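Local coordinates for protein acyl-CoA thioesterase II TesB2 (Mycobacterium marinum, PDB 3U0A) that probably hydrolyses fatty acyl-CoA thioesters to free fatty acid and coenzyme A, as a double-hotdog thioesterase of the C/M/P thioester hydrolase family, at residues A[171-176]-A[236-241]; A[119-124]-A[254-259]; A[151-156]-A[175-180]. All coordinates share one frame; numbering follows the deposited sequence.

Contact 1: A[171-176]-A[236-241]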
# COMPACT_ATOMS: atom_id res chain seq x y z
N GLN A 171 17.00 -6.94 -4.93
CA GLN A 171 16.83 -7.02 -3.48
C GLN A 171 17.88 -6.15 -2.84
O GLN A 171 18.98 -5.97 -3.38
CB GLN A 171 17.03 -8.46 -2.93
CG GLN A 171 15.86 -9.41 -3.18
CD GLN A 171 16.21 -10.86 -2.89
OE1 GLN A 171 16.33 -11.67 -3.81
NE2 GLN A 171 16.37 -11.19 -1.61
N GLN A 172 17.55 -5.64 -1.67
CA GLN A 172 18.53 -4.96 -0.88
C GLN A 172 18.21 -5.10 0.60
O GLN A 172 17.05 -5.05 0.98
CB GLN A 172 18.60 -3.51 -1.30
CG GLN A 172 19.33 -2.65 -0.31
CD GLN A 172 19.74 -1.32 -0.89
OE1 GLN A 172 20.89 -1.19 -1.31
NE2 GLN A 172 18.82 -0.34 -0.95
N GLN A 173 19.24 -5.30 1.41
CA GLN A 173 19.09 -5.38 2.86
C GLN A 173 19.94 -4.34 3.56
O GLN A 173 21.14 -4.23 3.30
CB GLN A 173 19.41 -6.79 3.35
CG GLN A 173 18.22 -7.71 3.14
CD GLN A 173 18.58 -9.17 3.19
OE1 GLN A 173 19.76 -9.54 3.28
NE2 GLN A 173 17.56 -10.03 3.15
N VAL A 174 19.29 -3.57 4.44
CA VAL A 174 19.94 -2.53 5.23
C VAL A 174 19.60 -2.63 6.71
O VAL A 174 18.43 -2.75 7.08
CB VAL A 174 19.54 -1.12 4.75
CG1 VAL A 174 20.47 -0.09 5.37
CG2 VAL A 174 19.60 -1.03 3.24
N TRP A 175 20.62 -2.56 7.57
CA TRP A 175 20.39 -2.43 9.00
C TRP A 175 20.49 -1.00 9.40
O TRP A 175 21.38 -0.29 8.99
CB TRP A 175 21.45 -3.17 9.78
CG TRP A 175 21.36 -4.65 9.78
CD1 TRP A 175 22.04 -5.53 8.96
CD2 TRP A 175 20.60 -5.49 10.70
NE1 TRP A 175 21.73 -6.82 9.28
CE2 TRP A 175 20.87 -6.86 10.31
CE3 TRP A 175 19.76 -5.25 11.76
CZ2 TRP A 175 20.32 -7.94 10.97
CZ3 TRP A 175 19.17 -6.33 12.41
CH2 TRP A 175 19.45 -7.65 12.02
N PHE A 176 19.58 -0.56 10.25
CA PHE A 176 19.61 0.82 10.71
C PHE A 176 19.23 0.92 12.16
O PHE A 176 18.52 0.07 12.70
CB PHE A 176 18.74 1.76 9.83
CG PHE A 176 17.24 1.46 9.83
CD1 PHE A 176 16.33 2.24 10.56
CD2 PHE A 176 16.71 0.41 9.05
CE1 PHE A 176 14.95 1.98 10.52
CE2 PHE A 176 15.32 0.14 9.04
CZ PHE A 176 14.45 0.93 9.77
N TRP A 236 18.65 -2.14 16.80
CA TRP A 236 18.78 -2.57 15.42
C TRP A 236 17.46 -3.03 14.80
O TRP A 236 16.73 -3.86 15.38
CB TRP A 236 19.83 -3.67 15.28
CG TRP A 236 21.25 -3.17 15.41
CD1 TRP A 236 22.15 -3.45 16.42
CD2 TRP A 236 21.99 -2.31 14.47
NE1 TRP A 236 23.34 -2.83 16.19
CE2 TRP A 236 23.32 -2.12 15.05
CE3 TRP A 236 21.68 -1.68 13.26
CZ2 TRP A 236 24.29 -1.34 14.44
CZ3 TRP A 236 22.66 -0.89 12.66
CH2 TRP A 236 23.95 -0.73 13.24
N LEU A 237 17.17 -2.44 13.63
CA LEU A 237 16.10 -2.88 12.73
C LEU A 237 16.73 -3.35 11.40
O LEU A 237 17.61 -2.68 10.86
CB LEU A 237 15.14 -1.73 12.45
CG LEU A 237 14.48 -1.09 13.65
CD1 LEU A 237 13.84 0.22 13.26
CD2 LEU A 237 13.48 -2.05 14.31
N LEU A 238 16.29 -4.50 10.91
CA LEU A 238 16.67 -4.94 9.58
C LEU A 238 15.57 -4.65 8.57
O LEU A 238 14.42 -5.07 8.73
CB LEU A 238 16.96 -6.42 9.54
CG LEU A 238 17.12 -7.11 8.17
CD1 LEU A 238 18.45 -6.74 7.53
CD2 LEU A 238 17.02 -8.60 8.36
N TYR A 239 15.96 -3.92 7.54
CA TYR A 239 15.08 -3.61 6.47
C TYR A 239 15.33 -4.56 5.33
O TYR A 239 16.32 -4.44 4.62
CB TYR A 239 15.30 -2.22 5.97
CG TYR A 239 14.05 -1.60 5.43
CD1 TYR A 239 12.89 -2.36 5.16
CD2 TYR A 239 14.00 -0.25 5.18
CE1 TYR A 239 11.73 -1.74 4.67
CE2 TYR A 239 12.85 0.37 4.69
CZ TYR A 239 11.72 -0.34 4.45
OH TYR A 239 10.62 0.38 4.01
N ASP A 240 14.41 -5.47 5.12
CA ASP A 240 14.50 -6.38 4.01
C ASP A 240 13.65 -5.84 2.85
O ASP A 240 12.43 -5.80 2.95
CB ASP A 240 14.07 -7.77 4.46
CG ASP A 240 14.24 -8.79 3.41
OD1 ASP A 240 15.16 -8.69 2.60
OD2 ASP A 240 13.42 -9.70 3.39
N GLN A 241 14.33 -5.43 1.77
CA GLN A 241 13.73 -4.65 0.68
C GLN A 241 13.83 -5.37 -0.64
O GLN A 241 14.65 -6.28 -0.82
CB GLN A 241 14.43 -3.29 0.49
CG GLN A 241 14.69 -2.50 1.74
CD GLN A 241 15.49 -1.23 1.47
OE1 GLN A 241 16.40 -1.23 0.64
NE2 GLN A 241 15.17 -0.15 2.17
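Strands 171-176 and 237-241 pair antiparallel in the C-terminal hotdog domain, their axes 4.7 Å apart at 164°. Q172-Q241, V174-Y239 and F176-L237 are the hydrogen-bonded pairs, each joined by two backbone bonds; at the V174-Y239 pair, Y239 N reaches V174 O at 2.8 Å. Between them lie the non-hydrogen-bonded pairs Q173-D240 and W175-L238, where the carbonyls of Y239 and L237 also receive CA-H...O contacts from Q173 and W175.

On the W175 face, L238 CB sits over the six-membered ring, 3.6 Å from its centroid and only 9° off the normal, while L238 CD1 lies near CE2 and NE1 of the same indole. On the other face F176 takes the crowded position between its backbone N and carbonyl carbon (chi1 63°), which folds the ring over L237: L237 CB lies above one ring face and L237 CD1 is 3.4 Å from F176 CE1. Y239 CB lies at the edge of this phenyl ring, and M196 of helix 186-200 packs on F176 from outside the pair. Y239 OH is bound by S197 of that helix.

Amide side chains add cross-strand bonds. Q172 NE2 gives a hydrogen bond to Q241 OE1 at 3.0 Å, the two side chains running alongside each other. Q173 NE2, with D240 OD1 in its amide plane, meets that oxygen at 2.8 Å from above the carboxylate plane.

Contact 2: A[119-124]-A[254-259]. With SO4 (sulfate ion), chain L.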
# COMPACT_ATOMS: atom_id res chain seq x y z
N HIS A 119 0.39 -14.93 13.32
CA HIS A 119 1.51 -15.54 12.58
C HIS A 119 2.39 -14.47 12.02
O HIS A 119 1.98 -13.29 11.96
CB HIS A 119 1.01 -16.47 11.46
CG HIS A 119 0.16 -15.78 10.42
ND1 HIS A 119 -1.16 -15.82 10.42
CD2 HIS A 119 0.52 -15.05 9.32
CE1 HIS A 119 -1.62 -15.14 9.38
NE2 HIS A 119 -0.59 -14.67 8.71
N GLN A 120 3.61 -14.86 11.61
CA GLN A 120 4.51 -13.96 10.87
C GLN A 120 5.53 -14.73 10.05
O GLN A 120 5.83 -15.87 10.37
CB GLN A 120 5.21 -12.97 11.81
CG GLN A 120 6.38 -13.56 12.59
CD GLN A 120 6.90 -12.62 13.67
OE1 GLN A 120 7.89 -11.89 13.45
NE2 GLN A 120 6.26 -12.65 14.86
N ASP A 121 6.06 -14.11 9.00
CA ASP A 121 7.10 -14.73 8.20
C ASP A 121 8.38 -14.73 9.03
O ASP A 121 8.58 -13.87 9.89
CB ASP A 121 7.34 -13.96 6.87
CG ASP A 121 6.22 -14.15 5.86
OD1 ASP A 121 5.34 -15.00 6.07
OD2 ASP A 121 6.20 -13.43 4.84
N ALA A 122 9.25 -15.68 8.77
CA ALA A 122 10.51 -15.77 9.48
C ALA A 122 11.43 -14.65 8.99
O ALA A 122 11.39 -14.24 7.81
CB ALA A 122 11.16 -17.14 9.27
N MET A 123 12.24 -14.15 9.90
CA MET A 123 13.27 -13.25 9.53
C MET A 123 14.21 -13.92 8.51
O MET A 123 14.68 -15.01 8.75
CB MET A 123 14.08 -12.86 10.76
CG MET A 123 14.88 -11.60 10.52
SD MET A 123 15.91 -11.24 11.91
CE MET A 123 16.86 -9.81 11.40
N PRO A 124 14.51 -13.24 7.39
CA PRO A 124 15.47 -13.77 6.45
C PRO A 124 16.87 -13.85 7.04
O PRO A 124 17.20 -13.11 7.98
CB PRO A 124 15.45 -12.77 5.30
CG PRO A 124 15.11 -11.50 5.96
CD PRO A 124 14.11 -11.87 7.03
N HIS A 254 9.22 -2.33 -2.06
CA HIS A 254 8.51 -3.10 -1.05
C HIS A 254 9.46 -3.54 0.01
O HIS A 254 10.57 -4.02 -0.31
CB HIS A 254 7.92 -4.35 -1.69
CG HIS A 254 7.36 -5.31 -0.69
ND1 HIS A 254 6.19 -5.10 -0.07
CD2 HIS A 254 7.88 -6.51 -0.17
CE1 HIS A 254 5.95 -6.12 0.79
NE2 HIS A 254 6.98 -6.98 0.72
N GLY A 255 9.05 -3.45 1.27
CA GLY A 255 9.87 -4.03 2.30
C GLY A 255 9.20 -4.40 3.59
O GLY A 255 8.08 -3.98 3.85
N LYS A 256 9.94 -5.17 4.40
CA LYS A 256 9.52 -5.59 5.73
C LYS A 256 10.63 -5.26 6.71
O LYS A 256 11.79 -5.34 6.40
CB LYS A 256 9.27 -7.09 5.78
CG LYS A 256 8.62 -7.65 4.55
CD LYS A 256 7.78 -8.87 4.90
CE LYS A 256 6.98 -9.35 3.68
NZ LYS A 256 7.84 -10.02 2.65
N ILE A 257 10.25 -4.89 7.91
CA ILE A 257 11.21 -4.46 8.89
C ILE A 257 11.14 -5.37 10.10
O ILE A 257 10.06 -5.62 10.64
CB ILE A 257 10.98 -2.99 9.25
CG1 ILE A 257 11.43 -2.12 8.10
CG2 ILE A 257 11.78 -2.59 10.46
CD1 ILE A 257 10.42 -1.09 7.68
N PHE A 258 12.28 -5.92 10.49
CA PHE A 258 12.36 -6.81 11.63
C PHE A 258 13.27 -6.22 12.70
O PHE A 258 14.19 -5.46 12.40
CB PHE A 258 12.95 -8.13 11.24
CG PHE A 258 12.18 -8.85 10.22
CD1 PHE A 258 11.34 -9.87 10.59
CD2 PHE A 258 12.36 -8.59 8.89
CE1 PHE A 258 10.65 -10.60 9.64
CE2 PHE A 258 11.68 -9.31 7.93
CZ PHE A 258 10.81 -10.31 8.30
N THR A 259 13.00 -6.59 13.94
CA THR A 259 13.94 -6.34 15.03
C THR A 259 15.04 -7.38 14.91
O THR A 259 14.92 -8.35 14.14
CB THR A 259 13.28 -6.49 16.42
OG1 THR A 259 12.98 -7.86 16.67
CG2 THR A 259 11.98 -5.67 16.49
S SO4 L . 7.34 -11.04 -1.13
O1 SO4 L . 6.46 -10.09 -0.39
O2 SO4 L . 6.86 -11.20 -2.57
O3 SO4 L . 8.75 -10.53 -1.03
O4 SO4 L . 7.22 -12.38 -0.45
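Residues 121-124, an extended connection without strand pairing to 254-259, run at 77° to residues 256-259, end to end, and their closest CA atoms, those of M123 and F258, are 6.8 Å apart. The F258 ring carries most of the contact. M123 CA lies over one face, 4.1 Å from the ring centroid, and M123 CG touches F258 CG at 3.9 Å. With CG anti to the backbone N (chi1 -162°) and an extended chain beyond, the methionine runs antiparallel to the phenylalanine side chain, alongside it; its SD makes an oblique Met-aromatic contact, and CE ends 3.7 Å from T259 O. P124 CD meets F258 CE2 at 3.6 Å, while D121 O lies at the ring edge, in its plane. Segment 119-124 lies in the connection from strand 101-111 to strand 152-156, probably the linker between the two hotdog repeats, and here covers a strand of the second; M123 also packs on W175 and L238. D121 OD2 and K256 NZ are 4.4 Å apart, beyond a salt bridge, though the opposite charges probably attract; D121 OD1 is bound by A169 N of the second subunit. K256 bends at its last torsion (chi4 73°), and NZ makes a weak hydrogen bond of 3.3 Å to O1 of a sulfate ion.

Contact 3: A[151-156]-A[175-180]. With SO4 (sulfate ion), chain C.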
# COMPACT_ATOMS: atom_id res chain seq x y z
N GLU A 151 22.52 11.05 12.49
CA GLU A 151 21.88 10.52 13.74
C GLU A 151 21.87 9.00 13.78
O GLU A 151 21.63 8.41 14.83
CB GLU A 151 20.41 10.93 13.85
CG GLU A 151 20.11 12.39 14.17
CD GLU A 151 18.60 12.65 14.18
OE1 GLU A 151 17.92 12.31 15.20
OE2 GLU A 151 18.08 13.16 13.14
N TRP A 152 22.10 8.38 12.62
CA TRP A 152 21.83 6.97 12.41
C TRP A 152 23.06 6.19 12.06
O TRP A 152 24.02 6.68 11.51
CB TRP A 152 20.84 6.80 11.26
CG TRP A 152 19.55 7.55 11.44
CD1 TRP A 152 19.26 8.84 11.05
CD2 TRP A 152 18.33 7.05 12.05
NE1 TRP A 152 17.97 9.16 11.39
CE2 TRP A 152 17.37 8.12 11.99
CE3 TRP A 152 17.97 5.86 12.64
CZ2 TRP A 152 16.10 7.99 12.49
CZ3 TRP A 152 16.69 5.73 13.14
CH2 TRP A 152 15.77 6.78 13.07
N ASP A 153 22.97 4.92 12.41
CA ASP A 153 23.86 3.90 12.02
C ASP A 153 23.20 3.15 10.89
O ASP A 153 22.09 2.67 11.03
CB ASP A 153 24.01 2.93 13.18
CG ASP A 153 25.34 3.00 13.80
OD1 ASP A 153 26.14 2.10 13.45
OD2 ASP A 153 25.60 3.94 14.59
N VAL A 154 23.91 3.00 9.78
CA VAL A 154 23.31 2.38 8.61
C VAL A 154 24.29 1.40 7.99
O VAL A 154 25.42 1.76 7.73
CB VAL A 154 22.93 3.45 7.59
CG1 VAL A 154 22.07 2.82 6.50
CG2 VAL A 154 22.21 4.61 8.29
N ARG A 155 23.87 0.16 7.77
CA ARG A 155 24.83 -0.86 7.32
C ARG A 155 24.18 -1.67 6.25
O ARG A 155 23.13 -2.28 6.49
CB ARG A 155 25.29 -1.73 8.49
CG ARG A 155 25.91 -0.93 9.60
CD ARG A 155 26.68 -1.74 10.64
NE ARG A 155 27.05 -0.84 11.74
CZ ARG A 155 27.70 -1.17 12.86
NH1 ARG A 155 28.12 -2.41 13.08
NH2 ARG A 155 27.94 -0.23 13.77
N ILE A 156 24.78 -1.66 5.06
CA ILE A 156 24.17 -2.18 3.85
C ILE A 156 24.73 -3.54 3.57
O ILE A 156 25.93 -3.68 3.38
CB ILE A 156 24.38 -1.22 2.65
CG1 ILE A 156 24.06 0.23 3.11
CG2 ILE A 156 23.52 -1.61 1.45
CD1 ILE A 156 23.55 1.19 2.05
N TRP A 175 20.62 -2.56 7.57
CA TRP A 175 20.39 -2.43 9.00
C TRP A 175 20.49 -1.00 9.40
O TRP A 175 21.38 -0.29 8.99
CB TRP A 175 21.45 -3.17 9.78
CG TRP A 175 21.36 -4.65 9.78
CD1 TRP A 175 22.04 -5.53 8.96
CD2 TRP A 175 20.60 -5.49 10.70
NE1 TRP A 175 21.73 -6.82 9.28
CE2 TRP A 175 20.87 -6.86 10.31
CE3 TRP A 175 19.76 -5.25 11.76
CZ2 TRP A 175 20.32 -7.94 10.97
CZ3 TRP A 175 19.17 -6.33 12.41
CH2 TRP A 175 19.45 -7.65 12.02
N PHE A 176 19.58 -0.56 10.25
CA PHE A 176 19.61 0.82 10.71
C PHE A 176 19.23 0.92 12.16
O PHE A 176 18.52 0.07 12.70
CB PHE A 176 18.74 1.76 9.83
CG PHE A 176 17.24 1.46 9.83
CD1 PHE A 176 16.33 2.24 10.56
CD2 PHE A 176 16.71 0.41 9.05
CE1 PHE A 176 14.95 1.98 10.52
CE2 PHE A 176 15.32 0.14 9.04
CZ PHE A 176 14.45 0.93 9.77
N ARG A 177 19.71 1.98 12.79
CA ARG A 177 19.53 2.18 14.20
C ARG A 177 19.83 3.66 14.49
O ARG A 177 20.83 4.19 14.01
CB ARG A 177 20.50 1.26 14.96
CG ARG A 177 20.65 1.58 16.43
CD ARG A 177 21.60 0.62 17.16
NE ARG A 177 23.01 0.93 17.00
CZ ARG A 177 23.99 0.36 17.69
NH1 ARG A 177 23.74 -0.57 18.63
NH2 ARG A 177 25.25 0.71 17.45
N HIS A 178 18.97 4.29 15.29
CA HIS A 178 19.23 5.62 15.83
C HIS A 178 20.34 5.50 16.86
O HIS A 178 20.23 4.71 17.79
CB HIS A 178 17.97 6.22 16.47
CG HIS A 178 18.07 7.72 16.73
ND1 HIS A 178 18.48 8.23 17.91
CD2 HIS A 178 17.82 8.81 15.91
CE1 HIS A 178 18.48 9.57 17.84
NE2 HIS A 178 18.09 9.93 16.63
N ARG A 179 21.41 6.26 16.67
CA ARG A 179 22.61 6.20 17.52
C ARG A 179 22.33 6.44 19.00
O ARG A 179 22.81 5.71 19.85
CB ARG A 179 23.63 7.24 17.07
CG ARG A 179 24.81 6.68 16.30
CD ARG A 179 25.47 7.70 15.38
NE ARG A 179 26.27 6.98 14.37
CZ ARG A 179 26.36 7.27 13.06
NH1 ARG A 179 25.71 8.31 12.52
NH2 ARG A 179 27.12 6.50 12.25
N ASP A 180 21.59 7.49 19.29
CA ASP A 180 21.36 7.91 20.67
C ASP A 180 20.00 7.43 21.09
O ASP A 180 19.09 7.39 20.26
CB ASP A 180 21.38 9.44 20.81
CG ASP A 180 22.77 10.06 20.65
OD1 ASP A 180 23.81 9.36 20.42
OD2 ASP A 180 22.79 11.31 20.78
S SO4 C . 26.88 -1.53 20.55
O1 SO4 C . 25.68 -2.43 20.63
O2 SO4 C . 27.87 -1.96 19.50
O3 SO4 C . 26.50 -0.10 20.27
O4 SO4 C . 27.53 -1.57 21.89
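E151 OE1 accepts a 2.8 Å hydrogen bond from H178 NE2 and weaker ones from the backbone N atoms of A6 and I7. It lies in the imidazole plane, but the histidine comes to it from above the carboxylate plane, the two planes being perpendicular. H178 ND1 binds D180 O at 2.6 Å, again in the ring plane, so bonds at both nitrogens fix the ring's rotation.

This lies at the end of an antiparallel pair in the C-terminal hotdog domain, where 152-156, beside strand 171-178, is an edge strand within this chain. D153-R177 and R155-W175 are its hydrogen-bonded pairs, and D153 N points almost straight at R177 O (179° at the hydrogen). Beyond the strands, R179 N binds E151 O at 2.8 Å.

The edge of the H178 ring is turned toward the face of the W152 indole in a T-shaped stack, planes at 89°. On the other face of the sheet the D153 carboxylate is shared: OD1 forms a salt bridge with R155 NH2 at 3.0 Å and OD2 with R179 NE at 3.1 Å. R155 NH1 also binds P129 O, and R179 NH1 binds E150 O. R177 turns instead to a sulfate ion, its NH2 donating to O3 at 3.2 Å.

How the contacts relate
Along the chain, 119-124 comes first, followed by 151-156, 171-180, 236-241 and 254-259. Contacts 1 and 3 use the two sides of strand 171-178 and share W175 and F176; their centres are about 11 Å apart. Contact 1 joins it to 237-247 and contact 3 to 152-156, while 237-247 pairs on its other side with 250-259, the strand used by contact 2. Four successive strands of the C-terminal hotdog domain are thereby joined in order. Contact 2, about 10 Å from contact 1 and 18 Å from contact 3 between centres, brings in the probable linker, whose M123 touches both L238 and W175. Contact 2 alone of the three reaches the second subunit.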